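Local coordinates for protein glucuronoarabinoxylan endo-1,4-beta-xylanase (Clostridium papyrosolvens, PDB 4FMV) that hydrolyses xylan backbones endolytically as a family 30 glycoside hydrolase, here its catalytic part, cut from a longer chain that also has carbohydrate-binding and dockerin modules, at residues W58-E69 with E116-Y127; F340-S350 with G362-F372. All coordinates share one frame; numbering follows the deposited sequence.

Interaction 1 (W58-E69 with E116-Y127); sequences WKTGNFSKWSPE and EYAQYLNAYVKY
Trp58 and Trp66 lie against one flank of helix 114-130, each meeting a tyrosine edge with its indole face. CD1 of Tyr120 comes over the five-membered ring of Trp58, 3.6 Å from Trp58 NE1, in an edge-to-face pair with planes at 72°. The six-membered ring of the same indole takes a CH-pi contact from Tyr120 CA, 3.8 Å from its centroid, while Lys59 CG covers the opposite face. In the second pair, Tyr124 CD1 stands above the middle of the Trp66 ring, 3.4 Å from Trp66 CD2, with planes at 70°. CZ2 of Trp66 in turn directs an edge at the Tyr120 face in an offset edge-to-face contact, which completes a four-ring aromatic cluster. Farther along the helix, Phe63 CB sits over the Tyr127 ring, 3.7 Å from its centroid, and CB of Trp66 approaches CE2 of Tyr127. At the other end polar groups take over: Lys59 NZ makes a salt bridge to Glu116 OE1 of 3.1 Å, and a water accepts from Trp58 NE1 and donates to this same oxygen. Glu116 has CG anti to its own N (chi1 -161°) and an extended chain, which carries the carboxylate out to the lysine; Lys113 holds its OE2. Trp66 NE1 is hydrogen-bonded to Glu51 O, which helps hold the rotation of that indole. Asn62 OD1 accepts from Ser64 N in an Asx turn, ahead of helix 67-78. Behind the cluster Tyr124 touches Leu48 of strand 45-49, and Leu121 and Val125 of helix 114-130 lie on Ile138 of strand 137-139.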
# COMPACT_ATOMS: atom_id res chain seq x y z
N TRP A 58 -13.21 -14.31 21.18
CA TRP A 58 -11.75 -14.37 21.14
C TRP A 58 -11.15 -14.67 22.51
O TRP A 58 -10.06 -15.24 22.59
CB TRP A 58 -11.16 -13.07 20.60
CG TRP A 58 -11.36 -11.90 21.49
CD1 TRP A 58 -12.46 -11.07 21.50
CD2 TRP A 58 -10.45 -11.38 22.46
NE1 TRP A 58 -12.28 -10.09 22.44
CE2 TRP A 58 -11.06 -10.26 23.04
CE3 TRP A 58 -9.18 -11.77 22.91
CZ2 TRP A 58 -10.44 -9.49 24.04
CZ3 TRP A 58 -8.57 -11.02 23.90
CH2 TRP A 58 -9.20 -9.90 24.46
N LYS A 59 -11.85 -14.29 23.57
CA LYS A 59 -11.36 -14.54 24.92
C LYS A 59 -11.36 -16.02 25.26
O LYS A 59 -10.55 -16.47 26.07
CB LYS A 59 -12.20 -13.78 25.95
CG LYS A 59 -12.26 -12.27 25.72
CD LYS A 59 -12.85 -11.58 26.96
CE LYS A 59 -13.04 -10.08 26.76
NZ LYS A 59 -13.49 -9.48 28.06
N THR A 60 -12.28 -16.78 24.66
CA THR A 60 -12.34 -18.23 24.88
C THR A 60 -11.64 -19.05 23.81
O THR A 60 -11.68 -20.27 23.85
CB THR A 60 -13.78 -18.76 25.07
OG1 THR A 60 -14.53 -18.56 23.87
CG2 THR A 60 -14.47 -18.05 26.22
N GLY A 61 -11.01 -18.38 22.83
CA GLY A 61 -10.20 -19.05 21.84
C GLY A 61 -10.99 -19.69 20.70
O GLY A 61 -10.50 -20.63 20.05
N ASN A 62 -12.20 -19.20 20.44
CA ASN A 62 -12.87 -19.68 19.24
C ASN A 62 -12.70 -18.63 18.15
O ASN A 62 -13.36 -17.61 18.13
CB ASN A 62 -14.36 -19.94 19.53
CG ASN A 62 -15.11 -20.45 18.32
OD1 ASN A 62 -14.59 -20.42 17.22
ND2 ASN A 62 -16.33 -20.93 18.52
N PHE A 63 -11.79 -18.93 17.24
CA PHE A 63 -11.33 -18.04 16.19
C PHE A 63 -11.98 -18.28 14.82
O PHE A 63 -11.48 -17.80 13.80
CB PHE A 63 -9.79 -17.97 16.13
CG PHE A 63 -9.14 -17.56 17.45
CD1 PHE A 63 -9.36 -16.28 17.99
CD2 PHE A 63 -8.30 -18.44 18.13
CE1 PHE A 63 -8.77 -15.89 19.21
CE2 PHE A 63 -7.70 -18.06 19.35
CZ PHE A 63 -7.93 -16.79 19.89
N SER A 64 -12.99 -19.14 14.76
CA SER A 64 -13.55 -19.51 13.45
C SER A 64 -13.90 -18.30 12.57
O SER A 64 -13.76 -18.36 11.35
CB SER A 64 -14.75 -20.47 13.59
OG SER A 64 -15.82 -19.85 14.28
N LYS A 65 -14.33 -17.20 13.18
CA LYS A 65 -14.76 -16.05 12.37
C LYS A 65 -13.58 -15.31 11.76
O LYS A 65 -13.76 -14.42 10.89
CB LYS A 65 -15.63 -15.11 13.18
CG LYS A 65 -17.03 -15.67 13.38
CD LYS A 65 -17.99 -14.58 13.79
CE LYS A 65 -19.31 -15.15 14.28
NZ LYS A 65 -20.12 -14.02 14.83
N TRP A 66 -12.39 -15.67 12.22
CA TRP A 66 -11.13 -15.17 11.67
C TRP A 66 -10.51 -16.10 10.62
O TRP A 66 -9.46 -15.79 10.03
CB TRP A 66 -10.16 -14.95 12.82
CG TRP A 66 -10.55 -13.78 13.70
CD1 TRP A 66 -11.55 -12.89 13.47
CD2 TRP A 66 -9.92 -13.38 14.93
NE1 TRP A 66 -11.59 -11.94 14.49
CE2 TRP A 66 -10.60 -12.23 15.40
CE3 TRP A 66 -8.86 -13.88 15.68
CZ2 TRP A 66 -10.25 -11.58 16.58
CZ3 TRP A 66 -8.51 -13.23 16.86
CH2 TRP A 66 -9.21 -12.09 17.29
N SER A 67 -11.14 -17.25 10.40
CA SER A 67 -10.62 -18.23 9.45
C SER A 67 -10.59 -17.81 7.97
O SER A 67 -9.71 -18.23 7.24
CB SER A 67 -11.29 -19.61 9.62
OG SER A 67 -12.68 -19.51 9.39
N PRO A 68 -11.61 -17.05 7.51
CA PRO A 68 -11.55 -16.61 6.12
C PRO A 68 -10.29 -15.77 5.83
O PRO A 68 -9.65 -15.96 4.80
CB PRO A 68 -12.82 -15.76 5.96
CG PRO A 68 -13.79 -16.37 6.94
CD PRO A 68 -12.90 -16.69 8.14
N GLU A 69 -9.94 -14.86 6.72
CA GLU A 69 -8.79 -14.01 6.49
C GLU A 69 -7.49 -14.78 6.72
O GLU A 69 -6.49 -14.51 6.07
CB GLU A 69 -8.86 -12.75 7.35
CG GLU A 69 -9.93 -11.72 6.90
CD GLU A 69 -9.51 -10.94 5.68
OE1 GLU A 69 -9.92 -9.76 5.56
OE2 GLU A 69 -8.80 -11.51 4.82
N GLU A 116 -7.72 -4.15 27.25
CA GLU A 116 -8.40 -5.27 26.61
C GLU A 116 -8.22 -5.22 25.09
O GLU A 116 -8.02 -6.26 24.43
CB GLU A 116 -9.89 -5.32 26.99
CG GLU A 116 -10.52 -6.71 26.74
CD GLU A 116 -12.00 -6.78 27.09
OE1 GLU A 116 -12.81 -7.13 26.20
OE2 GLU A 116 -12.36 -6.50 28.25
N TYR A 117 -8.27 -4.02 24.53
CA TYR A 117 -8.14 -3.88 23.08
C TYR A 117 -6.76 -4.31 22.58
O TYR A 117 -6.64 -4.95 21.53
CB TYR A 117 -8.47 -2.45 22.63
CG TYR A 117 -8.48 -2.26 21.12
CD1 TYR A 117 -9.31 -3.03 20.30
CD2 TYR A 117 -7.69 -1.29 20.51
CE1 TYR A 117 -9.33 -2.85 18.93
CE2 TYR A 117 -7.70 -1.11 19.14
CZ TYR A 117 -8.53 -1.89 18.36
OH TYR A 117 -8.55 -1.71 16.99
N ALA A 118 -5.72 -3.98 23.34
CA ALA A 118 -4.37 -4.44 23.01
C ALA A 118 -4.29 -5.96 23.11
O ALA A 118 -3.60 -6.58 22.31
CB ALA A 118 -3.34 -3.79 23.93
N GLN A 119 -4.97 -6.56 24.08
CA GLN A 119 -5.02 -8.04 24.19
C GLN A 119 -5.76 -8.66 23.01
O GLN A 119 -5.39 -9.72 22.51
CB GLN A 119 -5.71 -8.47 25.48
CG GLN A 119 -4.93 -8.09 26.70
CD GLN A 119 -5.67 -8.34 27.98
OE1 GLN A 119 -6.90 -8.42 28.00
NE2 GLN A 119 -4.93 -8.48 29.07
N TYR A 120 -6.82 -8.00 22.59
CA TYR A 120 -7.57 -8.39 21.40
C TYR A 120 -6.67 -8.38 20.18
O TYR A 120 -6.59 -9.37 19.43
CB TYR A 120 -8.73 -7.43 21.23
CG TYR A 120 -9.54 -7.53 19.96
CD1 TYR A 120 -10.44 -8.58 19.76
CD2 TYR A 120 -9.46 -6.55 18.97
CE1 TYR A 120 -11.21 -8.65 18.61
CE2 TYR A 120 -10.23 -6.62 17.82
CZ TYR A 120 -11.10 -7.67 17.64
OH TYR A 120 -11.88 -7.73 16.51
N LEU A 121 -6.00 -7.26 19.94
CA LEU A 121 -5.06 -7.18 18.84
C LEU A 121 -3.99 -8.28 18.96
O LEU A 121 -3.63 -8.92 17.96
CB LEU A 121 -4.40 -5.79 18.78
CG LEU A 121 -5.37 -4.67 18.39
CD1 LEU A 121 -4.63 -3.36 18.24
CD2 LEU A 121 -6.10 -5.04 17.08
N ASN A 122 -3.48 -8.49 20.17
CA ASN A 122 -2.50 -9.56 20.36
C ASN A 122 -3.09 -10.94 20.06
O ASN A 122 -2.38 -11.83 19.62
CB ASN A 122 -1.94 -9.54 21.79
CG ASN A 122 -0.70 -8.68 21.91
OD1 ASN A 122 0.00 -8.46 20.93
ND2 ASN A 122 -0.43 -8.21 23.12
N ALA A 123 -4.38 -11.12 20.28
CA ALA A 123 -4.97 -12.43 20.04
C ALA A 123 -5.06 -12.73 18.54
O ALA A 123 -4.96 -13.89 18.11
CB ALA A 123 -6.35 -12.56 20.74
N TYR A 124 -5.28 -11.68 17.75
CA TYR A 124 -5.28 -11.81 16.29
C TYR A 124 -3.90 -12.17 15.79
O TYR A 124 -3.74 -13.10 14.99
CB TYR A 124 -5.75 -10.51 15.64
CG TYR A 124 -6.23 -10.70 14.21
CD1 TYR A 124 -7.51 -11.17 13.95
CD2 TYR A 124 -5.41 -10.41 13.13
CE1 TYR A 124 -7.97 -11.33 12.65
CE2 TYR A 124 -5.85 -10.59 11.81
CZ TYR A 124 -7.14 -11.04 11.58
OH TYR A 124 -7.61 -11.23 10.28
N VAL A 125 -2.89 -11.45 16.24
CA VAL A 125 -1.52 -11.80 15.93
C VAL A 125 -1.19 -13.26 16.30
O VAL A 125 -0.57 -13.97 15.52
CB VAL A 125 -0.56 -10.86 16.67
CG1 VAL A 125 0.91 -11.22 16.38
CG2 VAL A 125 -0.88 -9.41 16.29
N LYS A 126 -1.61 -13.71 17.48
CA LYS A 126 -1.25 -15.05 17.93
C LYS A 126 -2.00 -16.12 17.13
O LYS A 126 -1.43 -17.14 16.75
CB LYS A 126 -1.43 -15.23 19.44
CG LYS A 126 -1.09 -16.64 19.96
CD LYS A 126 -1.45 -16.75 21.45
CE LYS A 126 -0.96 -18.06 22.10
NZ LYS A 126 -1.64 -19.27 21.55
N TYR A 127 -3.28 -15.89 16.86
CA TYR A 127 -4.04 -16.81 16.00
C TYR A 127 -3.34 -16.99 14.65
O TYR A 127 -3.17 -18.11 14.14
CB TYR A 127 -5.45 -16.27 15.77
CG TYR A 127 -6.24 -17.00 14.72
CD1 TYR A 127 -6.58 -18.35 14.89
CD2 TYR A 127 -6.67 -16.36 13.56
CE1 TYR A 127 -7.33 -19.03 13.94
CE2 TYR A 127 -7.42 -17.05 12.60
CZ TYR A 127 -7.74 -18.38 12.80
OH TYR A 127 -8.47 -19.07 11.85
O HOH W 1 -14.03 -8.30 23.87

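Interaction 2 (F340-S350 with G362-F372)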
# COMPACT_ATOMS: atom_id res chain seq x y z
N PHE A 340 21.22 5.92 -18.44
CA PHE A 340 21.71 5.38 -17.18
C PHE A 340 23.03 6.04 -16.80
O PHE A 340 23.93 6.21 -17.65
CB PHE A 340 21.92 3.88 -17.28
CG PHE A 340 20.65 3.10 -17.53
CD1 PHE A 340 19.74 2.88 -16.50
CD2 PHE A 340 20.39 2.55 -18.79
CE1 PHE A 340 18.58 2.14 -16.72
CE2 PHE A 340 19.25 1.81 -19.02
CZ PHE A 340 18.34 1.61 -17.98
N GLN A 341 23.15 6.42 -15.53
CA GLN A 341 24.44 6.82 -15.02
C GLN A 341 24.78 6.05 -13.74
O GLN A 341 23.90 5.57 -13.02
CB GLN A 341 24.56 8.35 -14.89
CG GLN A 341 23.91 8.99 -13.70
CD GLN A 341 23.91 10.52 -13.79
OE1 GLN A 341 24.34 11.09 -14.80
NE2 GLN A 341 23.45 11.18 -12.73
N ASN A 342 26.08 5.89 -13.51
CA ASN A 342 26.55 5.08 -12.40
C ASN A 342 26.09 3.63 -12.50
O ASN A 342 25.81 2.98 -11.49
CB ASN A 342 26.13 5.69 -11.07
CG ASN A 342 26.86 6.97 -10.78
OD1 ASN A 342 28.06 7.07 -11.06
ND2 ASN A 342 26.16 7.95 -10.24
N GLY A 343 26.02 3.14 -13.74
CA GLY A 343 25.68 1.76 -14.03
C GLY A 343 25.04 1.69 -15.40
O GLY A 343 24.86 2.73 -16.05
N SER A 344 24.69 0.49 -15.86
CA SER A 344 23.98 0.36 -17.12
C SER A 344 23.30 -1.00 -17.28
O SER A 344 23.36 -1.85 -16.39
CB SER A 344 24.93 0.59 -18.29
OG SER A 344 24.21 0.58 -19.51
N ALA A 345 22.64 -1.18 -18.42
CA ALA A 345 21.95 -2.41 -18.75
C ALA A 345 22.34 -2.82 -20.15
O ALA A 345 22.66 -1.97 -20.98
CB ALA A 345 20.44 -2.22 -18.63
N SER A 346 22.32 -4.12 -20.42
CA SER A 346 22.66 -4.62 -21.75
C SER A 346 21.49 -4.35 -22.69
O SER A 346 21.67 -4.00 -23.86
CB SER A 346 22.95 -6.12 -21.68
OG SER A 346 22.49 -6.65 -20.44
N SER A 347 20.28 -4.49 -22.13
CA SER A 347 19.05 -4.25 -22.86
C SER A 347 17.89 -4.23 -21.86
O SER A 347 18.09 -4.44 -20.66
CB SER A 347 18.81 -5.36 -23.87
OG SER A 347 18.72 -6.60 -23.19
N VAL A 348 16.68 -3.98 -22.35
CA VAL A 348 15.51 -4.01 -21.49
C VAL A 348 14.31 -4.60 -22.24
O VAL A 348 14.27 -4.59 -23.47
CB VAL A 348 15.11 -2.59 -20.98
CG1 VAL A 348 16.31 -1.86 -20.33
CG2 VAL A 348 14.52 -1.78 -22.12
N VAL A 349 13.34 -5.10 -21.49
CA VAL A 349 12.08 -5.55 -22.05
C VAL A 349 11.03 -4.65 -21.43
O VAL A 349 11.29 -4.00 -20.42
CB VAL A 349 11.81 -7.04 -21.75
CG1 VAL A 349 12.99 -7.90 -22.21
CG2 VAL A 349 11.53 -7.28 -20.25
N SER A 350 9.88 -4.54 -22.07
CA SER A 350 8.86 -3.62 -21.61
C SER A 350 7.53 -4.33 -21.46
O SER A 350 7.29 -5.38 -22.06
CB SER A 350 8.71 -2.47 -22.60
OG SER A 350 8.16 -2.93 -23.81
N GLY A 362 6.13 -5.87 -24.27
CA GLY A 362 6.42 -4.80 -25.21
C GLY A 362 7.62 -5.10 -26.07
O GLY A 362 8.05 -6.25 -26.19
N ALA A 363 8.17 -4.04 -26.66
CA ALA A 363 9.32 -4.17 -27.54
C ALA A 363 10.59 -4.38 -26.73
O ALA A 363 10.85 -3.62 -25.80
CB ALA A 363 9.45 -2.92 -28.41
N ASN A 364 11.37 -5.41 -27.06
CA ASN A 364 12.72 -5.53 -26.51
C ASN A 364 13.60 -4.44 -27.09
O ASN A 364 13.63 -4.26 -28.31
CB ASN A 364 13.33 -6.89 -26.84
CG ASN A 364 12.51 -8.04 -26.29
OD1 ASN A 364 11.81 -7.88 -25.29
ND2 ASN A 364 12.60 -9.20 -26.93
N ILE A 365 14.32 -3.72 -26.23
CA ILE A 365 15.08 -2.56 -26.68
C ILE A 365 16.56 -2.66 -26.29
O ILE A 365 16.89 -2.90 -25.13
CB ILE A 365 14.50 -1.23 -26.11
CG1 ILE A 365 12.97 -1.22 -26.21
CG2 ILE A 365 15.10 -0.00 -26.81
CD1 ILE A 365 12.33 -0.00 -25.55
N ALA A 366 17.45 -2.47 -27.27
CA ALA A 366 18.88 -2.47 -27.01
C ALA A 366 19.30 -1.22 -26.24
O ALA A 366 18.83 -0.12 -26.54
CB ALA A 366 19.66 -2.57 -28.31
N VAL A 367 20.17 -1.38 -25.26
CA VAL A 367 20.77 -0.24 -24.58
C VAL A 367 22.19 0.01 -25.09
O VAL A 367 23.08 -0.83 -24.95
CB VAL A 367 20.72 -0.38 -23.03
CG1 VAL A 367 21.57 0.68 -22.36
CG2 VAL A 367 19.29 -0.29 -22.54
N THR A 368 22.38 1.17 -25.70
CA THR A 368 23.66 1.54 -26.27
C THR A 368 24.29 2.72 -25.53
O THR A 368 23.63 3.74 -25.29
CB THR A 368 23.48 1.89 -27.74
OG1 THR A 368 23.00 0.73 -28.43
CG2 THR A 368 24.79 2.36 -28.36
N ASN A 369 25.55 2.58 -25.14
CA ASN A 369 26.25 3.64 -24.44
C ASN A 369 25.44 4.15 -23.24
O ASN A 369 25.41 5.35 -22.96
CB ASN A 369 26.55 4.80 -25.39
CG ASN A 369 27.80 5.58 -25.00
OD1 ASN A 369 28.84 4.99 -24.69
ND2 ASN A 369 27.69 6.91 -25.02
N GLY A 370 24.79 3.24 -22.53
CA GLY A 370 24.00 3.60 -21.37
C GLY A 370 22.68 4.27 -21.70
O GLY A 370 22.02 4.80 -20.81
N SER A 371 22.27 4.23 -22.97
CA SER A 371 21.08 4.94 -23.42
C SER A 371 20.11 4.09 -24.25
O SER A 371 20.53 3.24 -25.04
CB SER A 371 21.49 6.15 -24.25
OG SER A 371 20.37 7.00 -24.47
N PHE A 372 18.80 4.32 -24.08
CA PHE A 372 17.82 3.74 -24.99
C PHE A 372 16.63 4.67 -25.16
O PHE A 372 16.28 5.40 -24.24
CB PHE A 372 17.35 2.35 -24.52
CG PHE A 372 16.37 2.39 -23.38
CD1 PHE A 372 16.80 2.42 -22.07
CD2 PHE A 372 15.00 2.40 -23.63
CE1 PHE A 372 15.91 2.45 -21.02
CE2 PHE A 372 14.09 2.44 -22.58
CZ PHE A 372 14.54 2.46 -21.28
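This is antiparallel strand pairing with an apolar side, in the beta-sheet region beside the (beta/alpha)8 barrel, built mainly from C-terminal strands together with N-terminal strand 5-8. Strands 347-353 and 360-366 form a hairpin, and Val348 with Ile365 is a hydrogen-bonded pair: Ile365 N reaches Val348 O at 2.9 Å and Val348 N reaches Ile365 O at 3.0 Å. Ser347 and Ala366 follow as a non-hydrogen-bonded pair. Beyond them Val367 N gives only a weak bond to Ser346 O. A separate link comes from Phe340 N, which donates to Gly370 O at 2.7 Å and 169°, joining the end of strand 334-341 to the type I' turn of Thr368 to Ser371 ahead of strand 371-376. Apolar side chains pack between these backbone links. CG2 of Val348 stands over the centre of the Phe372 ring, 4.3 Å from Phe372 CE2, and its CG1 meets Val367 CG2 at 4.0 Å. At the edge of the Phe372 ring, CE2 of Phe340 lies 3.9 Å from CE1 of Phe372. Phe340 has CG beside its backbone N (chi1 -64°), which brings the ring near Gly370 O as well as Phe372. Phe338 stacks on Phe372, and Phe384 of strand 380-387 touches Val348 and Ile365. The Asn364 and Val349 side chains lie side by side, pointing the same way, with Asn364 OD1 3.3 Å from Val349 CG1. Backbone bonds thus fix the hairpin register and also tie 347-353 to 380-387, while apolar side chains pack one face; no charged pair joins the two segments.

Interaction 1 and interaction 2 lie on opposite sides of the chain's centre, with their own centres 50 Å apart and their nearest atoms about 32 Å apart, so neither touches the other. The first packs the loop that leads into helix 67-78 against helix 114-130, on the outside of the (beta/alpha)8 barrel; the second belongs to the beta-rich side region, which takes strands from both chain ends. Aromatic rings dominate interaction 1 and take a smaller part in interaction 2. Across 58-69 with 116-127 there is no direct hydrogen bond, and ring contacts, a salt bridge and a water join the segments, whereas 340-350 with 362-372 is tied by backbone bonds.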